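Local atomic coordinates of extracellular invertase (Aspergillus kawachii, PDB entry 5XH8), a protein that probably cleaves sucrose at its beta-fructofuranosyl bond and transfers the fructosyl unit to sugar acceptors, building fructooligosaccharides such as 1-kestose. Residues N105-L110 and Q136-S141. Residues are numbered along the deposited sequence; the frame is centred on the assembly and turned at random.
Sequences NGINGL and QSLAVS
V140 meets two side chains of the 105-110 loop, one with each methyl. Its CG1 is pressed against L110, 3.3 Å from CD1 and 3.4 Å from CB, closer than carbons usually come, and the two side chains cross at about a right angle. CG1 lies anti to the backbone N of V140 (chi1 172°), which leaves CG2 beside that nitrogen and directed at I107, 4.2 Å from its CB. A beta-branched valine suits this position because its two methyls serve different partners. L110 also packs against the carbonyl oxygen of S141, its CB 3.6 Å from S141 O. I107 extends its longer branch (chi2 171°) so that CD1 reaches CD1 of L138 at 4.0 Å, the two side chains meeting at a slant; long aliphatic residues at 107 and 110 suit a loop that must reach the strand. L110 N bonds to I107 O, closing a type I' turn with N108 and G109 at its corners, where asparagine and glycine accept positive phi. Glycine fits at 106 because L110 O, bonded to G106 N, would crowd a CB. This is apolar packing of the loop between strands 96-103 and 112-118 against 134-140, the third strand of a four-stranded antiparallel sheet, consistent with one blade of the family 32 beta-propeller. T112 and L114 of strand 112-118 touch V140 and L138, and strand 149-150 flanks the other edge of 134-140.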
loop_
_atom_site.group_PDB
_atom_site.type_symbol
_atom_site.label_atom_id
_atom_site.label_comp_id
_atom_site.label_asym_id
_atom_site.label_seq_id
_atom_site.Cartn_x
_atom_site.Cartn_y
_atom_site.Cartn_z
ATOM N N ASN A 105 15.967 -6.868 19.005
ATOM C CA ASN A 105 15.426 -8.147 19.389
ATOM C C ASN A 105 13.974 -8.181 18.934
ATOM O O ASN A 105 13.067 -7.899 19.713
ATOM C CB ASN A 105 15.547 -8.298 20.913
ATOM C CG ASN A 105 15.703 -9.744 21.331
ATOM O OD1 ASN A 105 15.083 -10.630 20.753
ATOM N ND2 ASN A 105 16.585 -9.999 22.310
ATOM N N GLY A 106 13.764 -8.490 17.654
ATOM C CA GLY A 106 12.458 -8.347 17.041
ATOM C C GLY A 106 11.835 -9.676 16.699
ATOM O O GLY A 106 11.812 -10.598 17.532
ATOM N N ILE A 107 11.364 -9.789 15.459
ATOM C CA ILE A 107 10.704 -10.987 14.978
ATOM C C ILE A 107 11.709 -12.142 15.047
ATOM O O ILE A 107 12.859 -12.016 14.600
ATOM C CB ILE A 107 10.156 -10.799 13.534
ATOM C CG1 ILE A 107 9.094 -9.691 13.507
ATOM C CG2 ILE A 107 9.601 -12.111 13.010
ATOM C CD1 ILE A 107 8.628 -9.264 12.116
ATOM N N ASN A 108 11.287 -13.257 15.644
ATOM C CA ASN A 108 12.158 -14.409 15.889
ATOM C C ASN A 108 13.451 -14.092 16.631
ATOM O O ASN A 108 14.432 -14.769 16.455
ATOM C CB ASN A 108 12.461 -15.148 14.600
ATOM C CG ASN A 108 11.256 -15.893 14.063
ATOM O OD1 ASN A 108 10.144 -15.749 14.590
ATOM N ND2 ASN A 108 11.460 -16.678 13.002
ATOM N N GLY A 109 13.443 -13.064 17.464
ATOM C CA GLY A 109 14.659 -12.636 18.143
ATOM C C GLY A 109 15.746 -12.069 17.224
ATOM O O GLY A 109 16.929 -12.001 17.619
ATOM N N LEU A 110 15.345 -11.651 16.020
ATOM C CA LEU A 110 16.266 -11.145 15.011
ATOM C C LEU A 110 16.174 -9.628 14.885
ATOM O O LEU A 110 15.122 -9.047 15.174
ATOM C CB LEU A 110 15.950 -11.771 13.664
ATOM C CG LEU A 110 16.082 -13.299 13.632
ATOM C CD1 LEU A 110 15.511 -13.803 12.333
ATOM C CD2 LEU A 110 17.519 -13.730 13.786
ATOM N N GLN A 136 5.848 2.147 4.969
ATOM C CA GLN A 136 6.826 1.618 5.925
ATOM C C GLN A 136 6.710 0.097 5.938
ATOM O O GLN A 136 5.603 -0.444 6.158
ATOM C CB GLN A 136 6.656 2.223 7.323
ATOM C CG GLN A 136 6.144 3.664 7.347
ATOM C CD GLN A 136 7.041 4.628 6.601
ATOM O OE1 GLN A 136 8.270 4.492 6.595
ATOM N NE2 GLN A 136 6.428 5.628 5.975
ATOM N N SER A 137 7.843 -0.575 5.693
ATOM C CA SER A 137 7.914 -2.020 5.503
ATOM C C SER A 137 8.894 -2.632 6.467
ATOM O O SER A 137 9.745 -1.924 7.039
ATOM C CB SER A 137 8.314 -2.352 4.061
ATOM O OG SER A 137 7.276 -1.985 3.161
ATOM N N LEU A 138 8.785 -3.951 6.631
ATOM C CA LEU A 138 9.663 -4.723 7.519
ATOM C C LEU A 138 10.617 -5.631 6.766
ATOM O O LEU A 138 10.270 -6.210 5.728
ATOM C CB LEU A 138 8.850 -5.617 8.468
ATOM C CG LEU A 138 7.981 -4.921 9.523
ATOM C CD1 LEU A 138 7.222 -6.000 10.297
ATOM C CD2 LEU A 138 8.793 -4.062 10.473
ATOM N N ALA A 139 11.828 -5.729 7.317
ATOM C CA ALA A 139 12.805 -6.709 6.927
ATOM C C ALA A 139 13.499 -7.232 8.189
ATOM O O ALA A 139 13.534 -6.573 9.235
ATOM C CB ALA A 139 13.825 -6.124 5.965
ATOM N N VAL A 140 14.035 -8.431 8.064
ATOM C CA VAL A 140 14.701 -9.113 9.166
ATOM C C VAL A 140 16.040 -9.665 8.710
ATOM O O VAL A 140 16.135 -10.205 7.621
ATOM C CB VAL A 140 13.827 -10.293 9.650
ATOM C CG1 VAL A 140 14.585 -11.114 10.658
ATOM C CG2 VAL A 140 12.556 -9.744 10.278
ATOM N N SER A 141 17.066 -9.544 9.537
ATOM C CA SER A 141 18.349 -10.192 9.246
ATOM C C SER A 141 18.531 -11.449 10.080
ATOM O O SER A 141 18.621 -11.367 11.301
ATOM C CB SER A 141 19.546 -9.296 9.480
ATOM O OG SER A 141 20.732 -10.049 9.164
#